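Local coordinates for putative cell invasion protein with MAC/Perforin domain (Bacteroides thetaiotaomicron VPI-5482, PDB 3KK7) that is a putative cell invasion protein of the MACPF (membrane-attack complex/perforin) family, whose relatives make pores in membranes, though its own role is inferred, at residues K104-S109 / E115-F120; S199-L204 / N360-D365; Y394-V399 / N437-E442. All coordinates share one frame; numbering follows the deposited sequence.

In the fold
The three contacts are strung along an elongated chain. Contact 1, its centre about 23 Å from that of the chain, is partly buried and ties strand 93-108 to the loop that follows it, with a charged lysine doing much of the work. Contact 2 lies close to the middle, where two helix ends meet through a few buried atoms and no bond crosses. Contact 3, in the D2 range, is buried although its centre lies about 35 Å from the chain's centre; it packs a helix on a sheet face, almost wholly by apolar side chains. No secondary-structure element is shared. Contacts 1 and 3 lie on opposite sides of the chain's centre.

Contact 1: K104-S109 / E115-F120; sequences KALSYS and EKNKTF
L106 and N117 bring the backbones closest, 8.2 Å between their CA atoms, where a type I turn, E115 to K118, lies beside the end of strand 93-108. K104, L106 and Y108 spend their backbone bonds on S163, E161 and H159 of strand 157-173, so the N and O of S107 point to the other edge. K116 serves that edge. Its CG sits between the backbone N and the carbonyl carbon (chi1 73°), and the chain then runs extended until NZ reaches S107 O at 2.9 Å. The C=O...N angle is 148°, with the donor tilted 22° from the carbonyl plane. A water completes the bridge, accepting from S107 N at 2.8 Å and from K116 NZ at 2.9 Å. E240 of helix 236-249 forms a salt bridge with the same NZ, and D244 takes the hydroxyl of S107. L106 splits its methyls: CD1 lies 3.7 Å from K116 CE and tightly, 3.2 Å, against N117 ND2, whereas CD2 faces T119 OG1 at 4.2 Å. The leucine runs past all three side chains in the opposite sense. E115 reaches past the turn to hold the next residues, its OE2 taking F120 N at 3.0 Å through the syn lone pair. In pore-forming MACPF relatives, helices placed like 133-146 and 236-249 refold into membrane-spanning beta hairpins; a comparable role here is only inferred. Three acceptors around one ammonium imply that K116 probably stays charged, pinning the loop to the strand edge and to helix 236-249, while L106 supplies the apolar part of the contact.

Contact 2: S199-L204 / N360-D365; sequences SSMVEL and NDTHMD
T362 points its CB from helix 353-363 at M201 and V202, in the first turn of helix 201-208; the CA atoms of V202 and T362 are 7.2 Å apart. CB itself only forks the chain. The methyl branch, CG2, lies anti to the backbone N (chi1 -59°, measured to OG1) and meets V202 CG2 at 4.0 Å, the two side chains crossing at about a right angle. On the hydroxyl branch, OG1 bonds R358 O one turn back in its own helix and makes a weak hydrogen bond with Q367 O, beyond the helix end. T362 OG1 comes no nearer to M201 CG than 4.4 Å. The rest of M201, a selenomethionine, goes on to touch F355, R358 and Y359. S200 and E203 form a capping box, E203 N giving to S200 OG at 3.1 Å and S200 N to E203 OE1 at 3.3 Å; E370 O is a further partner of S200 OG. D365, with positive phi, closes helix 353-363 in a Schellman motif, its N on T362 O at 3.1 Å, and its carboxylate meets N131. M205 adds another touch on T362. Between these two segments the join is therefore van der Waals contact alone: no polar bond crosses between the two helices here.

Contact 3: Y394-V399 / N437-E442; sequences YDIVPV and NAIKDE
N437 O accepts from D441 N at 2.9 Å, the shortest sound polar bond here, and so closes the helical turn that holds I439 against P398 and I396 of strand 392-401. No polar bond crosses between strand and helix. The backbones come closest at P398 and I439, 7.2 Å between CA atoms, and I439 carries the whole helix side of the meeting. Its CG1 stands anti to the carbonyl carbon (chi1 -75°) and the chain runs on extended to CD1, which spreads the two methyl ends over the strand. CG2, the short branch, rests on the proline ring, 3.8 Å from P398 CB and 4.0 Å from P398 CG. CD1, at the long end, reaches the nitrogen end of the same ring, at P398 CD, 3.9 Å away, and continues to I396, lying 4.2 Å from I396 O and 4.4 Å from I396 CG2. The isoleucine thus crosses the proline at about a right angle, one methyl near each end of the ring. Replacing I439 with an alanine removes both branches and is likely to leave P398 and I396 without their cover from this segment, opening a gap there. I379 of the neighbouring strand 376-386 touches both I396 and I439, and I377 and F410 flank P398, so the isoleucine plugs into a patch shared by adjacent strands. V397 turns the other way, toward I409. Helix 429-443 also leans on strand 22-25, where L24 touches N437 and K440. With no hydrogen bond or charge across it, the register of the D2 helix on its strand here rests on the apolar fit of I439 to P398 and I396.

Contact 1: K104-S109 / E115-F120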
loop_
_atom_site.group_PDB
_atom_site.type_symbol
_atom_site.label_atom_id
_atom_site.label_comp_id
_atom_site.label_asym_id
_atom_site.label_seq_id
_atom_site.Cartn_x
_atom_site.Cartn_y
_atom_site.Cartn_z
ATOM N N LYS A 104 -10.274 -23.448 -10.382
ATOM C CA LYS A 104 -11.157 -22.726 -9.482
ATOM C C LYS A 104 -12.105 -21.974 -10.393
ATOM O O LYS A 104 -11.669 -21.424 -11.393
ATOM C CB LYS A 104 -10.432 -21.659 -8.631
ATOM C CG LYS A 104 -9.032 -21.937 -8.113
ATOM C CD LYS A 104 -8.348 -20.568 -7.859
ATOM C CE LYS A 104 -6.979 -20.646 -7.138
ATOM N NZ LYS A 104 -6.484 -19.259 -6.862
ATOM N N ALA A 105 -13.375 -21.927 -10.024
ATOM C CA ALA A 105 -14.377 -21.150 -10.747
ATOM C C ALA A 105 -15.077 -20.263 -9.728
ATOM O O ALA A 105 -15.285 -20.662 -8.594
ATOM C CB ALA A 105 -15.386 -22.072 -11.455
ATOM N N LEU A 106 -15.424 -19.054 -10.135
ATOM C CA LEU A 106 -16.149 -18.132 -9.271
ATOM C C LEU A 106 -17.275 -17.463 -10.056
ATOM O O LEU A 106 -17.044 -16.925 -11.125
ATOM C CB LEU A 106 -15.197 -17.064 -8.741
ATOM C CG LEU A 106 -15.768 -16.110 -7.701
ATOM C CD1 LEU A 106 -16.223 -16.912 -6.453
ATOM C CD2 LEU A 106 -14.695 -15.059 -7.378
ATOM N N SER A 107 -18.479 -17.496 -9.511
ATOM C CA SER A 107 -19.593 -16.771 -10.070
ATOM C C SER A 107 -20.010 -15.692 -9.090
ATOM O O SER A 107 -20.070 -15.939 -7.885
ATOM C CB SER A 107 -20.760 -17.697 -10.268
ATOM O OG SER A 107 -20.407 -18.781 -11.088
ATOM N N TYR A 108 -20.342 -14.512 -9.619
ATOM C CA TYR A 108 -20.687 -13.368 -8.799
ATOM C C TYR A 108 -21.634 -12.417 -9.518
ATOM O O TYR A 108 -21.364 -11.963 -10.627
ATOM C CB TYR A 108 -19.413 -12.659 -8.293
ATOM C CG TYR A 108 -18.407 -12.158 -9.330
ATOM C CD1 TYR A 108 -17.563 -13.039 -10.016
ATOM C CD2 TYR A 108 -18.259 -10.785 -9.576
ATOM C CE1 TYR A 108 -16.620 -12.565 -10.969
ATOM C CE2 TYR A 108 -17.325 -10.295 -10.502
ATOM C CZ TYR A 108 -16.509 -11.181 -11.198
ATOM O OH TYR A 108 -15.591 -10.676 -12.096
ATOM N N SER A 109 -22.751 -12.138 -8.852
ATOM C CA SER A 109 -23.803 -11.248 -9.353
ATOM C C SER A 109 -23.483 -9.788 -9.205
ATOM O O SER A 109 -24.224 -8.943 -9.713
ATOM C CB SER A 109 -25.105 -11.477 -8.589
ATOM O OG SER A 109 -25.654 -12.734 -8.915
ATOM N N GLU A 115 -15.981 -11.103 -3.785
ATOM C CA GLU A 115 -15.228 -11.616 -2.650
ATOM C C GLU A 115 -16.004 -12.599 -1.746
ATOM O O GLU A 115 -15.600 -12.873 -0.629
ATOM C CB GLU A 115 -14.670 -10.431 -1.848
ATOM C CG GLU A 115 -13.400 -9.887 -2.450
ATOM C CD GLU A 115 -12.260 -10.893 -2.371
ATOM O OE1 GLU A 115 -11.704 -11.098 -1.259
ATOM O OE2 GLU A 115 -11.942 -11.500 -3.423
ATOM N N LYS A 116 -17.080 -13.174 -2.247
ATOM C CA LYS A 116 -17.845 -14.150 -1.468
ATOM C C LYS A 116 -16.987 -15.318 -0.943
ATOM O O LYS A 116 -17.308 -15.860 0.099
ATOM C CB LYS A 116 -19.027 -14.716 -2.276
ATOM C CG LYS A 116 -18.654 -15.707 -3.410
ATOM C CD LYS A 116 -19.886 -16.103 -4.197
ATOM C CE LYS A 116 -19.623 -17.252 -5.123
ATOM N NZ LYS A 116 -20.891 -17.732 -5.781
ATOM N N ASN A 117 -15.953 -15.724 -1.673
ATOM C CA ASN A 117 -15.009 -16.756 -1.221
ATOM C C ASN A 117 -13.691 -16.190 -0.713
ATOM O O ASN A 117 -12.720 -16.909 -0.545
ATOM C CB ASN A 117 -14.744 -17.749 -2.358
ATOM C CG ASN A 117 -16.010 -18.471 -2.808
ATOM O OD1 ASN A 117 -16.981 -18.557 -2.069
ATOM N ND2 ASN A 117 -15.991 -18.999 -4.028
ATOM N N LYS A 118 -13.669 -14.885 -0.488
ATOM C CA LYS A 118 -12.507 -14.197 0.031
ATOM C C LYS A 118 -11.223 -14.492 -0.762
ATOM O O LYS A 118 -10.128 -14.538 -0.204
ATOM C CB LYS A 118 -12.342 -14.562 1.512
ATOM C CG LYS A 118 -13.452 -14.040 2.390
ATOM C CD LYS A 118 -13.038 -14.143 3.860
ATOM C CE LYS A 118 -13.974 -13.356 4.799
ATOM N NZ LYS A 118 -13.830 -13.887 6.196
ATOM N N THR A 119 -11.367 -14.629 -2.077
ATOM C CA THR A 119 -10.257 -15.035 -2.939
ATOM C C THR A 119 -9.047 -14.087 -2.833
ATOM O O THR A 119 -7.897 -14.548 -2.655
ATOM C CB THR A 119 -10.728 -15.189 -4.420
ATOM O OG1 THR A 119 -11.900 -16.029 -4.460
ATOM C CG2 THR A 119 -9.616 -15.786 -5.300
ATOM N N PHE A 120 -9.312 -12.782 -2.953
ATOM C CA PHE A 120 -8.263 -11.753 -2.790
ATOM C C PHE A 120 -7.934 -11.499 -1.318
ATOM O O PHE A 120 -6.761 -11.446 -0.951
ATOM C CB PHE A 120 -8.653 -10.433 -3.460
ATOM C CG PHE A 120 -7.659 -9.346 -3.241
ATOM C CD1 PHE A 120 -6.360 -9.504 -3.643
ATOM C CD2 PHE A 120 -8.009 -8.181 -2.590
ATOM C CE1 PHE A 120 -5.420 -8.507 -3.417
ATOM C CE2 PHE A 120 -7.067 -7.193 -2.355
ATOM C CZ PHE A 120 -5.776 -7.362 -2.777
HETATM O O HOH W 1 -19.237 -19.292 -7.560
#

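Contact 2: S199-L204 / N360-D365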
loop_
_atom_site.group_PDB
_atom_site.type_symbol
_atom_site.label_atom_id
_atom_site.label_comp_id
_atom_site.label_asym_id
_atom_site.label_seq_id
_atom_site.Cartn_x
_atom_site.Cartn_y
_atom_site.Cartn_z
ATOM N N SER A 199 8.452 11.865 -3.139
ATOM C CA SER A 199 7.098 11.995 -3.629
ATOM C C SER A 199 6.185 11.741 -2.425
ATOM O O SER A 199 6.668 11.441 -1.323
ATOM C CB SER A 199 6.841 11.020 -4.797
ATOM O OG SER A 199 6.830 9.667 -4.383
ATOM N N SER A 200 4.884 11.919 -2.635
ATOM C CA SER A 200 3.920 11.716 -1.579
ATOM C C SER A 200 3.582 10.251 -1.551
ATOM O O SER A 200 3.766 9.547 -2.533
ATOM C CB SER A 200 2.649 12.531 -1.831
ATOM O OG SER A 200 1.967 12.083 -2.992
HETATM N N MSE A 201 3.083 9.780 -0.427
HETATM C CA MSE A 201 2.643 8.410 -0.341
HETATM C C MSE A 201 1.614 8.088 -1.452
HETATM O O MSE A 201 1.615 6.972 -2.031
HETATM C CB MSE A 201 2.072 8.150 1.059
HETATM C CG MSE A 201 1.560 6.718 1.298
HETATM SE SE MSE A 201 2.945 5.365 1.050
HETATM C CE MSE A 201 4.225 6.086 2.357
ATOM N N VAL A 202 0.725 9.051 -1.727
ATOM C CA VAL A 202 -0.247 8.908 -2.788
ATOM C C VAL A 202 0.456 8.568 -4.109
ATOM O O VAL A 202 0.078 7.610 -4.787
ATOM C CB VAL A 202 -1.140 10.177 -2.953
ATOM C CG1 VAL A 202 -1.794 10.232 -4.361
ATOM C CG2 VAL A 202 -2.211 10.242 -1.832
ATOM N N GLU A 203 1.480 9.359 -4.444
ATOM C CA GLU A 203 2.255 9.187 -5.684
ATOM C C GLU A 203 3.021 7.854 -5.713
ATOM O O GLU A 203 3.052 7.158 -6.737
ATOM C CB GLU A 203 3.206 10.381 -5.877
ATOM C CG GLU A 203 2.542 11.612 -6.575
ATOM C CD GLU A 203 3.236 12.966 -6.312
ATOM O OE1 GLU A 203 4.301 13.013 -5.648
ATOM O OE2 GLU A 203 2.692 14.003 -6.771
ATOM N N LEU A 204 3.612 7.497 -4.574
ATOM C CA LEU A 204 4.336 6.257 -4.431
ATOM C C LEU A 204 3.381 5.096 -4.690
ATOM O O LEU A 204 3.731 4.158 -5.406
ATOM C CB LEU A 204 4.986 6.180 -3.033
ATOM C CG LEU A 204 5.931 5.014 -2.637
ATOM C CD1 LEU A 204 6.687 5.335 -1.333
ATOM C CD2 LEU A 204 5.186 3.669 -2.529
ATOM N N ASN A 360 -1.281 3.363 5.532
ATOM C CA ASN A 360 -2.509 2.740 6.031
ATOM C C ASN A 360 -3.745 3.615 5.882
ATOM O O ASN A 360 -4.808 3.164 5.409
ATOM C CB ASN A 360 -2.336 2.281 7.487
ATOM C CG ASN A 360 -1.563 0.987 7.575
ATOM O OD1 ASN A 360 -2.054 -0.029 7.102
ATOM N ND2 ASN A 360 -0.353 1.013 8.129
ATOM N N ASP A 361 -3.599 4.865 6.250
ATOM C CA ASP A 361 -4.726 5.767 6.192
ATOM C C ASP A 361 -5.128 6.027 4.722
ATOM O O ASP A 361 -6.314 6.237 4.401
ATOM C CB ASP A 361 -4.373 7.095 6.899
ATOM C CG ASP A 361 -4.505 7.044 8.419
ATOM O OD1 ASP A 361 -5.145 6.123 8.987
ATOM O OD2 ASP A 361 -3.988 7.998 9.047
ATOM N N THR A 362 -4.151 6.012 3.818
ATOM C CA THR A 362 -4.442 6.346 2.433
ATOM C C THR A 362 -5.113 5.136 1.814
ATOM O O THR A 362 -6.109 5.262 1.106
ATOM C CB THR A 362 -3.182 6.745 1.686
ATOM O OG1 THR A 362 -2.575 7.877 2.331
ATOM C CG2 THR A 362 -3.483 7.073 0.241
ATOM N N HIS A 363 -4.594 3.952 2.123
ATOM C CA HIS A 363 -5.184 2.730 1.634
ATOM C C HIS A 363 -6.628 2.629 2.067
ATOM O O HIS A 363 -7.482 2.166 1.302
ATOM C CB HIS A 363 -4.432 1.534 2.186
ATOM C CG HIS A 363 -5.079 0.230 1.872
ATOM N ND1 HIS A 363 -5.259 -0.219 0.577
ATOM C CD2 HIS A 363 -5.604 -0.726 2.685
ATOM C CE1 HIS A 363 -5.861 -1.399 0.608
ATOM N NE2 HIS A 363 -6.070 -1.735 1.878
HETATM N N MSE A 364 -6.894 3.039 3.310
HETATM C CA MSE A 364 -8.241 2.912 3.886
HETATM C C MSE A 364 -9.204 4.034 3.481
HETATM O O MSE A 364 -10.347 4.028 3.921
HETATM C CB MSE A 364 -8.154 2.862 5.430
HETATM C CG MSE A 364 -7.718 1.502 6.013
HETATM SE SE MSE A 364 -8.967 0.090 5.510
HETATM C CE MSE A 364 -10.644 0.811 6.297
ATOM N N ASP A 365 -8.747 4.976 2.645
ATOM C CA ASP A 365 -9.516 6.183 2.250
ATOM C C ASP A 365 -9.743 7.165 3.424
ATOM O O ASP A 365 -10.673 7.962 3.386
ATOM C CB ASP A 365 -10.857 5.851 1.549
ATOM C CG ASP A 365 -10.688 4.961 0.321
ATOM O OD1 ASP A 365 -9.779 5.193 -0.497
ATOM O OD2 ASP A 365 -11.471 4.009 0.167
#

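Contact 3: Y394-V399 / N437-E442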
loop_
_atom_site.group_PDB
_atom_site.type_symbol
_atom_site.label_atom_id
_atom_site.label_comp_id
_atom_site.label_asym_id
_atom_site.label_seq_id
_atom_site.Cartn_x
_atom_site.Cartn_y
_atom_site.Cartn_z
ATOM N N TYR A 394 -6.707 23.066 28.129
ATOM C CA TYR A 394 -5.762 22.885 27.051
ATOM C C TYR A 394 -4.356 23.346 27.406
ATOM O O TYR A 394 -4.176 24.265 28.197
ATOM C CB TYR A 394 -6.235 23.704 25.868
ATOM C CG TYR A 394 -7.565 23.296 25.295
ATOM C CD1 TYR A 394 -7.644 22.312 24.303
ATOM C CD2 TYR A 394 -8.742 23.904 25.715
ATOM C CE1 TYR A 394 -8.867 21.941 23.752
ATOM C CE2 TYR A 394 -9.967 23.550 25.165
ATOM C CZ TYR A 394 -10.024 22.570 24.182
ATOM O OH TYR A 394 -11.229 22.203 23.636
ATOM N N ASP A 395 -3.365 22.683 26.806
ATOM C CA ASP A 395 -1.980 23.124 26.819
ATOM C C ASP A 395 -1.730 23.824 25.474
ATOM O O ASP A 395 -2.461 23.609 24.505
ATOM C CB ASP A 395 -1.035 21.922 27.000
ATOM C CG ASP A 395 0.429 22.330 27.302
ATOM O OD1 ASP A 395 0.682 23.514 27.595
ATOM O OD2 ASP A 395 1.333 21.460 27.268
ATOM N N ILE A 396 -0.711 24.676 25.427
ATOM C CA ILE A 396 -0.309 25.349 24.194
ATOM C C ILE A 396 0.923 24.621 23.715
ATOM O O ILE A 396 1.885 24.474 24.453
ATOM C CB ILE A 396 0.013 26.825 24.436
ATOM C CG1 ILE A 396 -1.225 27.543 24.967
ATOM C CG2 ILE A 396 0.490 27.498 23.152
ATOM C CD1 ILE A 396 -0.937 28.931 25.522
ATOM N N VAL A 397 0.891 24.204 22.461
ATOM C CA VAL A 397 1.873 23.283 21.906
ATOM C C VAL A 397 2.324 23.681 20.473
ATOM O O VAL A 397 1.501 24.101 19.652
ATOM C CB VAL A 397 1.250 21.874 21.901
ATOM C CG1 VAL A 397 1.741 21.089 20.752
ATOM C CG2 VAL A 397 1.539 21.148 23.224
ATOM N N PRO A 398 3.635 23.562 20.177
ATOM C CA PRO A 398 4.070 23.683 18.797
ATOM C C PRO A 398 3.841 22.363 18.083
ATOM O O PRO A 398 4.154 21.316 18.645
ATOM C CB PRO A 398 5.563 23.966 18.926
ATOM C CG PRO A 398 5.960 23.358 20.201
ATOM C CD PRO A 398 4.769 23.324 21.087
ATOM N N VAL A 399 3.283 22.414 16.871
ATOM C CA VAL A 399 3.043 21.213 16.069
ATOM C C VAL A 399 3.722 21.377 14.714
ATOM O O VAL A 399 3.338 22.225 13.927
ATOM C CB VAL A 399 1.530 20.946 15.874
ATOM C CG1 VAL A 399 1.317 19.713 15.028
ATOM C CG2 VAL A 399 0.825 20.769 17.204
ATOM N N ASN A 437 4.607 33.387 21.568
ATOM C CA ASN A 437 5.784 34.162 21.209
ATOM C C ASN A 437 7.061 33.597 21.799
ATOM O O ASN A 437 8.116 33.709 21.179
ATOM C CB ASN A 437 5.653 35.627 21.649
ATOM C CG ASN A 437 4.728 36.437 20.756
ATOM O OD1 ASN A 437 4.508 36.103 19.585
ATOM N ND2 ASN A 437 4.194 37.523 21.307
ATOM N N ALA A 438 6.981 33.028 23.000
ATOM C CA ALA A 438 8.161 32.428 23.654
ATOM C C ALA A 438 8.597 31.150 22.920
ATOM O O ALA A 438 9.793 30.965 22.643
ATOM C CB ALA A 438 7.879 32.150 25.139
ATOM N N ILE A 439 7.621 30.299 22.587
ATOM C CA ILE A 439 7.859 29.091 21.778
ATOM C C ILE A 439 8.440 29.458 20.415
ATOM O O ILE A 439 9.412 28.861 19.967
ATOM C CB ILE A 439 6.566 28.272 21.564
ATOM C CG1 ILE A 439 6.194 27.518 22.831
ATOM C CG2 ILE A 439 6.734 27.275 20.440
ATOM C CD1 ILE A 439 4.851 26.879 22.736
ATOM N N LYS A 440 7.850 30.445 19.753
ATOM C CA LYS A 440 8.408 30.931 18.492
ATOM C C LYS A 440 9.864 31.385 18.689
ATOM O O LYS A 440 10.733 30.953 17.948
ATOM C CB LYS A 440 7.520 32.026 17.882
ATOM C CG LYS A 440 8.172 32.880 16.772
ATOM C CD LYS A 440 8.745 34.208 17.325
ATOM C CE LYS A 440 9.087 35.212 16.234
ATOM N NZ LYS A 440 9.887 34.576 15.137
ATOM N N ASP A 441 10.136 32.209 19.706
ATOM C CA ASP A 441 11.512 32.691 19.944
ATOM C C ASP A 441 12.467 31.510 20.050
ATOM O O ASP A 441 13.564 31.551 19.499
ATOM C CB ASP A 441 11.626 33.550 21.217
ATOM C CG ASP A 441 10.934 34.915 21.088
ATOM O OD1 ASP A 441 10.470 35.288 19.983
ATOM O OD2 ASP A 441 10.853 35.631 22.115
ATOM N N GLU A 442 12.043 30.457 20.751
ATOM C CA GLU A 442 12.870 29.245 20.863
ATOM C C GLU A 442 13.012 28.485 19.556
ATOM O O GLU A 442 14.115 28.360 19.023
ATOM C CB GLU A 442 12.379 28.294 21.972
ATOM C CG GLU A 442 13.210 28.396 23.275
ATOM C CD GLU A 442 14.690 28.016 23.059
ATOM O OE1 GLU A 442 14.969 26.959 22.418
ATOM O OE2 GLU A 442 15.565 28.787 23.522
#